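Local coordinates for protein lipid II:glycine glycyltransferase (Staphylococcus aureus, PDB 6SNR) that probably adds the first glycine of the pentaglycine cross-bridge to the lysine side chain of lipid II, with glycyl-tRNA as donor, in peptidoglycan synthesis, at residues Tyr303-Leu308 with Leu331-Met336; Ala13-His18 with Gln52-Leu57; Lys129-Lys134 with Ile385-Tyr390; Ala251-Trp256 with Asn272-Ala277; Ala312-Tyr317 with Gly348-Asp353. All blocks are in the same frame, centred on the assembly; numbering follows the deposited sequence.

Interaction 1: residues Tyr303-Leu308 with Leu331-Met336; sequences YLSGAL and LPNHHM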
# COMPACT_ATOMS: atom_id res chain seq x y z
N TYR A 303 -2.46 -19.35 -8.22
CA TYR A 303 -2.16 -18.00 -7.74
C TYR A 303 -0.82 -18.00 -7.01
O TYR A 303 -0.57 -18.83 -6.15
CB TYR A 303 -3.27 -17.51 -6.82
CG TYR A 303 -4.52 -17.16 -7.57
CD1 TYR A 303 -4.60 -16.02 -8.36
CD2 TYR A 303 -5.65 -17.95 -7.48
CE1 TYR A 303 -5.74 -15.67 -9.07
CE2 TYR A 303 -6.81 -17.62 -8.17
CZ TYR A 303 -6.86 -16.49 -8.97
OH TYR A 303 -8.03 -16.17 -9.66
N LEU A 304 0.01 -17.00 -7.35
CA LEU A 304 1.35 -16.86 -6.86
C LEU A 304 1.58 -15.76 -5.84
O LEU A 304 2.46 -15.86 -4.99
CB LEU A 304 2.26 -16.54 -8.06
CG LEU A 304 2.32 -17.61 -9.17
CD1 LEU A 304 3.38 -17.22 -10.18
CD2 LEU A 304 2.57 -18.98 -8.58
N SER A 305 0.84 -14.66 -5.98
CA SER A 305 1.00 -13.56 -5.05
C SER A 305 -0.31 -12.80 -4.92
O SER A 305 -1.22 -12.99 -5.71
CB SER A 305 2.12 -12.62 -5.46
OG SER A 305 1.86 -11.93 -6.66
N GLY A 306 -0.38 -11.92 -3.94
CA GLY A 306 -1.58 -11.11 -3.73
C GLY A 306 -1.26 -9.93 -2.82
O GLY A 306 -0.22 -9.92 -2.12
N ALA A 307 -2.12 -8.91 -2.90
CA ALA A 307 -1.94 -7.74 -2.07
C ALA A 307 -3.23 -6.95 -1.90
O ALA A 307 -4.12 -6.99 -2.73
CB ALA A 307 -0.90 -6.86 -2.70
N LEU A 308 -3.27 -6.20 -0.79
CA LEU A 308 -4.34 -5.26 -0.52
C LEU A 308 -3.87 -3.82 -0.70
O LEU A 308 -2.83 -3.44 -0.14
CB LEU A 308 -4.82 -5.50 0.89
CG LEU A 308 -5.69 -6.73 1.18
CD1 LEU A 308 -5.86 -6.95 2.69
CD2 LEU A 308 -7.04 -6.61 0.51
N LEU A 331 8.52 -13.86 -11.36
CA LEU A 331 8.57 -12.53 -10.70
C LEU A 331 7.18 -11.94 -10.48
O LEU A 331 6.91 -10.79 -10.83
CB LEU A 331 9.44 -11.57 -11.50
CG LEU A 331 10.86 -12.14 -11.74
CD1 LEU A 331 11.50 -11.43 -12.92
CD2 LEU A 331 11.70 -12.04 -10.48
N PRO A 332 6.27 -12.73 -9.89
CA PRO A 332 4.89 -12.25 -9.70
C PRO A 332 4.75 -10.99 -8.85
O PRO A 332 3.92 -10.16 -9.22
CB PRO A 332 4.19 -13.44 -9.06
CG PRO A 332 5.26 -14.09 -8.28
CD PRO A 332 6.49 -14.00 -9.17
N ASN A 333 5.54 -10.84 -7.79
CA ASN A 333 5.46 -9.62 -6.94
C ASN A 333 5.83 -8.36 -7.71
O ASN A 333 5.25 -7.31 -7.52
CB ASN A 333 6.37 -9.76 -5.71
CG ASN A 333 5.92 -10.89 -4.79
OD1 ASN A 333 6.69 -11.77 -4.42
ND2 ASN A 333 4.67 -10.86 -4.40
N HIS A 334 6.79 -8.46 -8.64
CA HIS A 334 7.19 -7.30 -9.44
C HIS A 334 6.12 -6.90 -10.43
O HIS A 334 5.86 -5.69 -10.62
CB HIS A 334 8.50 -7.61 -10.21
CG HIS A 334 9.66 -7.89 -9.32
ND1 HIS A 334 9.82 -9.08 -8.65
CD2 HIS A 334 10.71 -7.12 -8.96
CE1 HIS A 334 10.92 -9.03 -7.93
NE2 HIS A 334 11.48 -7.85 -8.11
N HIS A 335 5.46 -7.89 -11.02
CA HIS A 335 4.33 -7.65 -11.89
C HIS A 335 3.18 -6.97 -11.12
O HIS A 335 2.65 -5.93 -11.54
CB HIS A 335 3.85 -8.97 -12.51
CG HIS A 335 3.01 -8.78 -13.72
ND1 HIS A 335 2.39 -9.83 -14.38
CD2 HIS A 335 2.63 -7.67 -14.37
CE1 HIS A 335 1.67 -9.36 -15.38
NE2 HIS A 335 1.81 -8.05 -15.40
N MET A 336 2.90 -7.57 -9.95
CA MET A 336 1.88 -7.05 -9.02
C MET A 336 2.08 -5.59 -8.62
O MET A 336 1.15 -4.75 -8.79
CB MET A 336 1.82 -7.91 -7.75
CG MET A 336 0.47 -7.81 -7.04
SD MET A 336 0.43 -8.98 -5.67
CE MET A 336 1.73 -8.51 -4.60

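Interaction 2: residues Ala13-His18 with Gln52-Leu57; sequences AFVKSH and QGVAQL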
# COMPACT_ATOMS: atom_id res chain seq x y z
N ALA A 13 -15.16 13.18 2.57
CA ALA A 13 -14.79 14.03 1.44
C ALA A 13 -13.71 15.05 1.78
O ALA A 13 -12.72 15.24 1.06
CB ALA A 13 -16.05 14.69 0.85
N PHE A 14 -13.88 15.69 2.94
CA PHE A 14 -12.94 16.67 3.42
C PHE A 14 -11.59 16.02 3.67
O PHE A 14 -10.55 16.58 3.25
CB PHE A 14 -13.46 17.33 4.70
CG PHE A 14 -12.56 18.43 5.20
CD1 PHE A 14 -11.51 18.18 6.05
CD2 PHE A 14 -12.78 19.73 4.80
CE1 PHE A 14 -10.69 19.22 6.49
CE2 PHE A 14 -11.97 20.76 5.23
CZ PHE A 14 -10.92 20.50 6.08
N VAL A 15 -11.56 14.87 4.34
CA VAL A 15 -10.30 14.14 4.58
C VAL A 15 -9.58 13.76 3.26
O VAL A 15 -8.39 13.94 3.11
CB VAL A 15 -10.53 12.87 5.43
CG1 VAL A 15 -9.26 12.01 5.59
CG2 VAL A 15 -11.12 13.24 6.82
N LYS A 16 -10.37 13.30 2.31
CA LYS A 16 -9.82 12.82 1.05
C LYS A 16 -9.21 13.96 0.26
O LYS A 16 -8.19 13.74 -0.41
CB LYS A 16 -10.89 12.06 0.26
CG LYS A 16 -11.20 10.69 0.84
CD LYS A 16 -12.36 9.98 0.16
CE LYS A 16 -12.50 8.52 0.49
NZ LYS A 16 -13.49 7.77 -0.36
N SER A 17 -9.76 15.17 0.35
CA SER A 17 -9.19 16.33 -0.38
C SER A 17 -8.21 17.23 0.38
O SER A 17 -7.59 18.15 -0.19
CB SER A 17 -10.33 17.20 -0.91
OG SER A 17 -11.18 17.67 0.09
N HIS A 18 -8.03 16.97 1.67
CA HIS A 18 -7.11 17.81 2.44
C HIS A 18 -5.68 17.29 2.31
O HIS A 18 -5.45 16.08 2.42
CB HIS A 18 -7.53 17.85 3.89
CG HIS A 18 -6.85 18.92 4.66
ND1 HIS A 18 -7.45 20.12 4.97
CD2 HIS A 18 -5.59 19.00 5.12
CE1 HIS A 18 -6.59 20.87 5.64
NE2 HIS A 18 -5.45 20.21 5.74
N GLN A 52 -13.13 24.04 8.05
CA GLN A 52 -11.68 24.34 8.00
C GLN A 52 -10.84 23.22 8.64
O GLN A 52 -9.62 23.17 8.43
CB GLN A 52 -11.35 25.70 8.64
CG GLN A 52 -11.87 26.90 7.86
CD GLN A 52 -11.40 28.22 8.46
OE1 GLN A 52 -10.36 28.28 9.13
NE2 GLN A 52 -12.16 29.28 8.23
N GLY A 53 -11.46 22.32 9.40
CA GLY A 53 -10.72 21.14 9.94
C GLY A 53 -11.66 20.12 10.52
O GLY A 53 -12.76 20.46 10.98
N VAL A 54 -11.24 18.84 10.54
CA VAL A 54 -12.00 17.77 11.14
C VAL A 54 -11.09 16.84 11.88
O VAL A 54 -9.84 16.92 11.73
CB VAL A 54 -12.77 16.95 10.08
CG1 VAL A 54 -13.65 17.87 9.26
CG2 VAL A 54 -11.79 16.21 9.16
N ALA A 55 -11.68 15.98 12.67
CA ALA A 55 -10.93 14.92 13.32
C ALA A 55 -11.87 13.80 13.73
O ALA A 55 -13.01 14.03 14.13
CB ALA A 55 -10.13 15.47 14.50
N GLN A 56 -11.40 12.58 13.58
CA GLN A 56 -12.03 11.41 14.06
C GLN A 56 -11.24 10.87 15.26
O GLN A 56 -10.05 10.59 15.17
CB GLN A 56 -12.04 10.35 12.96
CG GLN A 56 -12.69 9.11 13.36
CD GLN A 56 -12.96 8.24 12.18
OE1 GLN A 56 -12.05 7.59 11.63
NE2 GLN A 56 -14.19 8.25 11.74
N LEU A 57 -11.90 10.81 16.39
CA LEU A 57 -11.33 10.38 17.68
C LEU A 57 -11.69 8.96 17.94
O LEU A 57 -12.89 8.58 17.86
CB LEU A 57 -11.91 11.27 18.82
CG LEU A 57 -11.48 12.73 18.95
CD1 LEU A 57 -11.58 13.59 17.73
CD2 LEU A 57 -12.29 13.35 20.11

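Interaction 3: residues Lys129-Lys134 with Ile385-Tyr390; sequences KHKGFK and IGEFDY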
# COMPACT_ATOMS: atom_id res chain seq x y z
N LYS A 129 2.88 17.49 24.26
CA LYS A 129 4.23 16.95 24.47
C LYS A 129 4.59 16.00 23.33
O LYS A 129 3.80 15.15 22.91
CB LYS A 129 4.33 16.25 25.81
CG LYS A 129 3.76 17.07 26.97
CD LYS A 129 4.36 18.47 27.11
CE LYS A 129 3.63 19.28 28.15
NZ LYS A 129 4.11 20.69 28.16
N HIS A 130 5.82 16.13 22.85
CA HIS A 130 6.31 15.32 21.73
C HIS A 130 7.02 14.06 22.18
O HIS A 130 7.79 14.10 23.16
CB HIS A 130 7.29 16.18 20.95
CG HIS A 130 7.76 15.60 19.65
ND1 HIS A 130 9.09 15.63 19.27
CD2 HIS A 130 7.09 15.03 18.61
CE1 HIS A 130 9.21 15.12 18.05
NE2 HIS A 130 8.01 14.74 17.63
N LYS A 131 6.80 12.95 21.45
CA LYS A 131 7.41 11.65 21.79
C LYS A 131 8.87 11.62 21.31
O LYS A 131 9.60 10.69 21.69
CB LYS A 131 6.68 10.45 21.13
CG LYS A 131 5.37 10.07 21.76
CD LYS A 131 5.55 9.50 23.13
CE LYS A 131 4.25 8.86 23.60
NZ LYS A 131 4.31 8.44 24.99
N GLY A 132 9.24 12.59 20.46
CA GLY A 132 10.65 12.76 19.98
C GLY A 132 10.93 12.27 18.57
O GLY A 132 10.12 11.57 17.97
N PHE A 133 12.10 12.62 18.03
CA PHE A 133 12.46 12.23 16.67
C PHE A 133 13.32 10.98 16.73
O PHE A 133 14.56 11.02 16.55
CB PHE A 133 13.17 13.34 15.91
CG PHE A 133 12.40 14.62 15.86
CD1 PHE A 133 11.34 14.80 14.96
CD2 PHE A 133 12.70 15.67 16.72
CE1 PHE A 133 10.65 16.00 14.90
CE2 PHE A 133 12.02 16.86 16.67
CZ PHE A 133 10.99 17.03 15.74
N LYS A 134 12.65 9.87 17.01
CA LYS A 134 13.30 8.57 17.17
C LYS A 134 13.36 7.76 15.84
O LYS A 134 13.04 8.30 14.77
CB LYS A 134 12.66 7.79 18.34
CG LYS A 134 12.53 8.59 19.62
CD LYS A 134 12.29 7.69 20.82
CE LYS A 134 12.39 8.43 22.15
NZ LYS A 134 13.58 9.32 22.26
N ILE A 385 6.52 14.39 11.51
CA ILE A 385 6.85 15.10 12.76
C ILE A 385 6.69 14.22 13.99
O ILE A 385 7.34 14.46 15.01
CB ILE A 385 6.02 16.40 12.87
CG1 ILE A 385 4.51 16.17 12.76
CG2 ILE A 385 6.48 17.38 11.82
CD1 ILE A 385 3.68 17.40 13.19
N GLY A 386 5.83 13.18 13.92
CA GLY A 386 5.70 12.24 14.99
C GLY A 386 4.42 12.33 15.81
O GLY A 386 3.40 12.73 15.30
N GLU A 387 4.52 11.87 17.05
CA GLU A 387 3.40 11.64 17.95
C GLU A 387 3.42 12.67 19.06
O GLU A 387 4.49 12.97 19.61
CB GLU A 387 3.48 10.22 18.50
CG GLU A 387 2.26 9.78 19.30
CD GLU A 387 2.36 8.33 19.65
OE1 GLU A 387 2.21 7.46 18.76
OE2 GLU A 387 2.54 8.02 20.83
N PHE A 388 2.24 13.22 19.40
CA PHE A 388 2.12 14.26 20.40
C PHE A 388 0.94 13.93 21.32
O PHE A 388 -0.10 13.45 20.86
CB PHE A 388 1.78 15.61 19.74
CG PHE A 388 2.81 16.09 18.72
CD1 PHE A 388 2.83 15.57 17.45
CD2 PHE A 388 3.74 17.07 19.06
CE1 PHE A 388 3.78 15.96 16.55
CE2 PHE A 388 4.67 17.51 18.12
CZ PHE A 388 4.69 16.94 16.88
N ASP A 389 1.08 14.25 22.61
CA ASP A 389 0.04 13.96 23.59
C ASP A 389 -0.34 15.25 24.31
O ASP A 389 0.53 15.99 24.76
CB ASP A 389 0.49 12.94 24.61
CG ASP A 389 0.78 11.60 24.00
OD1 ASP A 389 -0.18 11.03 23.44
OD2 ASP A 389 1.91 11.08 24.14
N TYR A 390 -1.64 15.52 24.40
CA TYR A 390 -2.18 16.58 25.26
C TYR A 390 -2.65 15.84 26.49
O TYR A 390 -3.61 15.06 26.47
CB TYR A 390 -3.29 17.37 24.59
CG TYR A 390 -3.76 18.52 25.44
CD1 TYR A 390 -4.72 18.31 26.42
CD2 TYR A 390 -3.25 19.81 25.27
CE1 TYR A 390 -5.14 19.35 27.22
CE2 TYR A 390 -3.70 20.86 26.07
CZ TYR A 390 -4.63 20.60 27.05
OH TYR A 390 -5.11 21.63 27.86
O HOH W 1 4.26 12.47 23.87
O HOH W 2 7.29 11.24 17.75

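Interaction 4: residues Ala251-Trp256 with Asn272-Ala277; sequences AEIAKW and NMINDA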
# COMPACT_ATOMS: atom_id res chain seq x y z
N ALA A 251 5.83 -18.58 -39.99
CA ALA A 251 5.68 -17.51 -41.00
C ALA A 251 6.99 -16.77 -41.28
O ALA A 251 7.23 -16.40 -42.44
CB ALA A 251 4.57 -16.54 -40.62
N GLU A 252 7.82 -16.53 -40.26
CA GLU A 252 9.16 -16.00 -40.46
C GLU A 252 9.96 -16.92 -41.37
O GLU A 252 10.66 -16.45 -42.27
CB GLU A 252 9.92 -15.85 -39.13
CG GLU A 252 9.48 -14.73 -38.20
CD GLU A 252 10.17 -14.83 -36.83
OE1 GLU A 252 11.34 -15.30 -36.79
OE2 GLU A 252 9.54 -14.46 -35.81
N ILE A 253 9.89 -18.23 -41.11
CA ILE A 253 10.66 -19.18 -41.89
C ILE A 253 10.20 -19.13 -43.34
O ILE A 253 11.04 -19.13 -44.25
CB ILE A 253 10.58 -20.60 -41.32
CG1 ILE A 253 11.39 -20.66 -40.03
CG2 ILE A 253 11.18 -21.61 -42.28
CD1 ILE A 253 11.21 -21.91 -39.18
N ALA A 254 8.89 -19.10 -43.56
CA ALA A 254 8.34 -18.94 -44.92
C ALA A 254 8.94 -17.73 -45.64
O ALA A 254 9.37 -17.85 -46.80
CB ALA A 254 6.82 -18.82 -44.89
N LYS A 255 8.98 -16.59 -44.96
CA LYS A 255 9.51 -15.33 -45.51
C LYS A 255 11.00 -15.44 -45.89
O LYS A 255 11.40 -15.04 -46.98
CB LYS A 255 9.27 -14.19 -44.51
CG LYS A 255 9.90 -12.84 -44.84
CD LYS A 255 9.87 -11.88 -43.65
CE LYS A 255 10.87 -12.26 -42.57
NZ LYS A 255 10.91 -11.31 -41.42
N TRP A 256 11.84 -15.96 -44.99
CA TRP A 256 13.26 -16.17 -45.30
C TRP A 256 13.50 -17.23 -46.38
O TRP A 256 14.44 -17.12 -47.15
CB TRP A 256 14.07 -16.51 -44.02
CG TRP A 256 14.30 -15.32 -43.14
CD1 TRP A 256 13.70 -15.06 -41.93
CD2 TRP A 256 15.17 -14.19 -43.41
NE1 TRP A 256 14.15 -13.85 -41.44
CE2 TRP A 256 15.06 -13.30 -42.30
CE3 TRP A 256 16.03 -13.85 -44.46
CZ2 TRP A 256 15.78 -12.10 -42.23
CZ3 TRP A 256 16.76 -12.64 -44.38
CH2 TRP A 256 16.63 -11.78 -43.27
N ASN A 272 20.71 -18.87 -41.96
CA ASN A 272 21.03 -18.57 -40.59
C ASN A 272 19.80 -18.21 -39.78
O ASN A 272 19.55 -18.72 -38.67
CB ASN A 272 22.07 -17.44 -40.54
CG ASN A 272 22.66 -17.25 -39.16
OD1 ASN A 272 22.54 -16.19 -38.56
ND2 ASN A 272 23.28 -18.28 -38.65
N MET A 273 18.93 -17.36 -40.34
CA MET A 273 17.75 -16.91 -39.62
C MET A 273 16.74 -18.04 -39.51
O MET A 273 16.01 -18.17 -38.52
CB MET A 273 17.14 -15.68 -40.30
CG MET A 273 18.10 -14.49 -40.38
SD MET A 273 18.34 -13.67 -38.80
CE MET A 273 20.11 -13.73 -38.56
N ILE A 274 16.73 -18.91 -40.50
CA ILE A 274 15.86 -20.09 -40.47
C ILE A 274 16.30 -21.04 -39.34
O ILE A 274 15.46 -21.55 -38.61
CB ILE A 274 15.84 -20.80 -41.85
CG1 ILE A 274 15.07 -19.90 -42.83
CG2 ILE A 274 15.18 -22.20 -41.75
CD1 ILE A 274 15.19 -20.29 -44.28
N ASN A 275 17.60 -21.29 -39.27
CA ASN A 275 18.15 -22.15 -38.20
C ASN A 275 17.75 -21.63 -36.83
O ASN A 275 17.25 -22.40 -35.98
CB ASN A 275 19.67 -22.27 -38.31
CG ASN A 275 20.11 -23.06 -39.54
OD1 ASN A 275 19.31 -23.75 -40.15
ND2 ASN A 275 21.37 -22.96 -39.89
N ASP A 276 17.86 -20.31 -36.64
CA ASP A 276 17.47 -19.68 -35.37
C ASP A 276 15.99 -19.92 -35.04
O ASP A 276 15.60 -20.31 -33.92
CB ASP A 276 17.71 -18.15 -35.43
CG ASP A 276 19.15 -17.76 -35.44
OD1 ASP A 276 20.03 -18.61 -35.18
OD2 ASP A 276 19.41 -16.52 -35.69
N ALA A 277 15.13 -19.72 -36.04
CA ALA A 277 13.72 -19.89 -35.84
C ALA A 277 13.31 -21.37 -35.58
O ALA A 277 12.47 -21.66 -34.76
CB ALA A 277 12.94 -19.31 -37.00

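Interaction 5: residues Ala312-Tyr317 with Gly348-Asp353; sequences AGSKSY and GATTYD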
# COMPACT_ATOMS: atom_id res chain seq x y z
N ALA A 312 -7.14 6.90 0.10
CA ALA A 312 -7.74 8.07 0.75
C ALA A 312 -7.50 9.27 -0.11
O ALA A 312 -6.51 9.98 0.04
CB ALA A 312 -7.18 8.25 2.19
N GLY A 313 -8.38 9.50 -1.10
CA GLY A 313 -8.15 10.59 -2.01
C GLY A 313 -6.95 10.34 -2.90
O GLY A 313 -6.84 9.24 -3.49
N SER A 314 -6.09 11.32 -2.97
CA SER A 314 -4.89 11.20 -3.80
C SER A 314 -3.82 10.30 -3.17
O SER A 314 -2.77 10.04 -3.83
CB SER A 314 -4.33 12.57 -4.11
OG SER A 314 -3.69 13.11 -3.00
N LYS A 315 -4.03 9.80 -1.95
CA LYS A 315 -3.07 8.86 -1.33
C LYS A 315 -3.52 7.43 -1.55
O LYS A 315 -4.65 7.07 -1.27
CB LYS A 315 -2.93 9.12 0.20
CG LYS A 315 -2.35 10.48 0.53
CD LYS A 315 -2.32 10.76 2.02
CE LYS A 315 -1.76 12.15 2.24
NZ LYS A 315 -1.61 12.46 3.67
N SER A 316 -2.60 6.58 -2.04
CA SER A 316 -2.82 5.16 -2.06
C SER A 316 -1.82 4.47 -1.17
O SER A 316 -0.73 5.01 -0.90
CB SER A 316 -2.77 4.58 -3.50
OG SER A 316 -1.46 4.63 -4.05
N TYR A 317 -2.18 3.27 -0.71
CA TYR A 317 -1.37 2.52 0.27
C TYR A 317 -1.28 1.05 -0.06
O TYR A 317 -2.30 0.39 -0.22
CB TYR A 317 -1.96 2.62 1.69
CG TYR A 317 -2.33 4.02 2.18
CD1 TYR A 317 -3.50 4.64 1.73
CD2 TYR A 317 -1.56 4.68 3.13
CE1 TYR A 317 -3.82 5.89 2.18
CE2 TYR A 317 -1.88 5.96 3.57
CZ TYR A 317 -3.06 6.54 3.13
OH TYR A 317 -3.45 7.78 3.55
N GLY A 348 -6.91 8.00 -9.38
CA GLY A 348 -6.75 9.38 -8.90
C GLY A 348 -5.72 9.62 -7.83
O GLY A 348 -5.60 10.73 -7.33
N ALA A 349 -4.93 8.60 -7.50
CA ALA A 349 -3.87 8.76 -6.54
C ALA A 349 -2.60 9.31 -7.16
O ALA A 349 -2.23 8.98 -8.31
CB ALA A 349 -3.60 7.44 -5.84
N THR A 350 -1.88 10.12 -6.43
CA THR A 350 -0.61 10.65 -6.90
C THR A 350 0.59 10.18 -6.10
O THR A 350 1.76 10.45 -6.50
CB THR A 350 -0.62 12.20 -6.91
OG1 THR A 350 -0.84 12.66 -5.58
CG2 THR A 350 -1.72 12.71 -7.84
N THR A 351 0.35 9.48 -4.97
CA THR A 351 1.39 8.82 -4.20
C THR A 351 0.98 7.39 -3.87
O THR A 351 -0.18 7.10 -3.72
CB THR A 351 1.78 9.56 -2.90
OG1 THR A 351 0.60 9.82 -2.13
CG2 THR A 351 2.47 10.86 -3.21
N TYR A 352 1.97 6.52 -3.76
CA TYR A 352 1.82 5.09 -3.48
C TYR A 352 2.76 4.77 -2.32
O TYR A 352 3.99 4.84 -2.42
CB TYR A 352 2.16 4.30 -4.73
CG TYR A 352 2.02 2.81 -4.67
CD1 TYR A 352 3.06 1.98 -4.23
CD2 TYR A 352 0.87 2.20 -5.14
CE1 TYR A 352 2.93 0.61 -4.20
CE2 TYR A 352 0.73 0.83 -5.12
CZ TYR A 352 1.76 0.03 -4.67
OH TYR A 352 1.63 -1.32 -4.66
N ASP A 353 2.17 4.54 -1.14
CA ASP A 353 2.88 4.46 0.12
C ASP A 353 3.11 3.00 0.51
O ASP A 353 2.17 2.23 0.77
CB ASP A 353 2.02 5.22 1.17
CG ASP A 353 2.70 5.40 2.48
OD1 ASP A 353 3.68 4.72 2.80
OD2 ASP A 353 2.17 6.24 3.25
O HOH W 3 -0.80 12.15 -2.59
O HOH W 4 0.12 7.73 -0.41

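Interaction 1: residues Tyr303-Leu308 with Leu331-Met336
Met336 and Pro332 pack against Ser305 and its neighbours where helix 332-347 lies on a face of the mixed sheet that holds strand 302-312, a plain alpha-on-beta packing; the axes of 332-336 and 303-308 run 38° apart. Pro332, in the first turn of the helix, meets Leu304 with CB and CG of its ring; the two side chains cross at about a right angle, their CB atoms 3.8 Å apart. Val231 of the adjacent strand 226-233 also touches Pro332. One turn on, Met336 has CG anti to its backbone N (chi1 -156°), which brings the sulfur up to the strand, and the bend at chi3 turns CE toward Ala307. Gly306 has no side chain, and the sulfur settles against its backbone, 3.4 Å from SD to Gly306 C, while Met336 CE reaches Ala307 CB at 3.6 Å. Asn333 brings its amide in from the margin, ND2 3.3 Å from Ser305 CB. Ser305 OG, buried here without a hydrogen-bond partner, lies 3.4 Å from Met336 SD.

Interaction 2: residues Ala13-His18 with Gln52-Leu57
The ring of Phe14 lies along the backbone and side chain of 52-54, meeting them obliquely. CD1 sits 3.7 Å from Val54 CG2, CE1 passes Gly53 CA at 3.9 Å, and CZ reaches the carbonyl carbon of Gln52, with 3.7 Å between Phe14 CZ and Gln52 C. The side chains of Phe14 and Val54 point in opposite senses as they pass. The ring gets there because its CG stands opposite the backbone N (chi1 -176°), which carries it off the helix toward the strand. Val54 CG2 is shared: besides Phe14 it meets Val15 CG2 at 3.8 Å, so one methyl fills the corner between two consecutive helix residues. The element presented is the last part of helix 8-17, set against strand 50-61 of the N-terminal seven-stranded mixed sheet; the axes of 13-17 and 52-57 lie 108° apart. At Gln52 and Gly53 that strand carries a classic beta bulge, both residues facing Val45 of strand 39-47, and it is this irregular backbone that the far end of the Phe14 ring rests on. Farther out, Val54 also touches Ile6 and Ala44, and Val15 touches Leu26. Gln52 CB points away from the helix, and its OE1 is hydrogen-bonded to Asn82. At the end of the helix, Ser17 OG gives a hydrogen bond to Ala13 O, 3.0 Å away, from the face of that carbonyl opposite to the one approached by Ser17 N.

Interaction 3: residues Lys129-Lys134 with Ile385-Tyr390
His130 NE2 donates a short hydrogen bond to Ile385 O, 2.7 Å long and nearly in line with the carbonyl, though the oxygen lies 19° out of the imidazole plane. CG, anti to the backbone N, carries the imidazole there. Beside it the backbones pair as antiparallel strands: Lys129 and Asp389 form a hydrogen-bonded pair, Lys129 N to Asp389 O being 2.8 Å and almost straight (173°), with the return bond from Asp389 N to Lys129 O. Lys131 N continues the pairing to Glu387 O past the end of the short strand. Two waters fill in, one from Lys129 O to Asp389 OD2, the other between Gly132 O and Glu387 N.

The Lys131 and Glu387 side chains run alongside each other. Lys131 NZ makes a long salt bridge of 3.7 Å to Asp389 OD2, but also pairs with Glu401, while Lys106 makes salt bridges to both Glu387 and Asp389, and Tyr397 bonds Asp389 OD2. In the non-hydrogen-bonded pair His130 and Phe388, imidazole CD2 stands over one face of the phenyl ring, 3.5 Å from Phe388 CE2, the planes 31° apart. Phe133 places its own ring under His130 CE1.

Strand 129-130 is thereby held at the edge of the N-terminal sheet, beside strand 388-391 from near the C-terminus. Donation from NE2 means that this nitrogen carries a proton, and the bond together with the two phenyl rings should fix the rotation of the imidazole.

Interaction 4: residues Ala251-Trp256 with Asn272-Ala277
Helices 251-256 and 272-277 run nearly antiparallel, 166° between their directions, with axes 9.3 Å apart at closest approach; they belong to two long helices of an antiparallel hairpin, the coiled-coil arm of Fem transferases. Ile253 and Ile274 approach most closely in backbone, their CA atoms 5.5 Å apart, and their side chains cross at about a right angle with CG2 meeting CG2 at 4.1 Å. Ile253 CG1 also rests on Ala277 CB at 3.7 Å. Trp256 is the broad surface: Met273 CB stands over the five-membered ring, 3.7 Å from its centroid and 9° off the normal, a CH-pi contact. A bend at chi2 then leads the Met273 sulfur obliquely past the six-membered ring in a Met-aromatic contact. Nearer the backbone, Trp256 CB touches Ile274 CG1 at 3.7 Å. Contacts continue along the hairpin, Ile253 reaching Gln278 and Ile281 of helix 267-297, Ala277 reaching Leu249, and Ile274 reaching Gln257 and Met260 of helix 235-262.

Interaction 5: residues Ala312-Tyr317 with Gly348-Asp353
Ser316 and Tyr352 sit side by side in a parallel strand pair, the two strands of a beta-alpha-beta unit whose crossover is helix 332-347. Backbone hydrogen bonds set the register: Ser316 N donates to Thr351 O at 3.0 Å, and Asp353 N to Ser316 O at 2.9 Å. Before the strands proper, Ser314 O, beyond the glycine of a type II' turn, receives Thr350 N at 2.7 Å and a weak bond from Thr351 N.

A side-chain bond reinforces the pairing. With chi1 of 68°, Ser316 OG lies between its own N and carbonyl carbon and donates to Thr351 O, 2.8 Å away, so that one oxygen is gripped by both the N-H and the hydroxyl of one residue. Two waters bridge the segments, one joining the hydroxyls of Ser314, Thr350 and Thr351, another linking Thr351 OG1 to Ser316 O.

Among the packing contacts, Ala349 CB meets Ser316 CB at 3.8 Å, and Ala344 of the crossover helix also touches Ser316. On the face of Lys315 and Thr351, Tyr317 and Asp353 cross obliquely, ring and carboxylate planes 27° apart; the tyrosine hydroxyl is held by Asp22 and Leu23, and Asp353 OD1 accepts from Gly355 N. The nearer carboxylate oxygen, Asp353 OD2, stays 4.0 Å from Tyr317 CD2.

Chemistry follows position across this set. Interactions 1 and 5 share a sheet and helix 332-347, the crossover of the beta-alpha-beta unit, which begins in interaction 1 and ends just before Gly348 in interaction 5. The first is buried and has no cross-segment hydrogen bond; the second, partly buried, is mainly backbone pairing and water. Interactions 2 and 3 reach the N-terminal sheet, one by apolar helix packing, the other by polar pairing at its edge. Lys16 of interaction 2 packs on Gly313 of interaction 5, where helix 8-17 meets the turn before strand 315-323. Interaction 4, with its centre about 36 Å from that of interaction 1, is partly exposed apolar packing within the protruding hairpin.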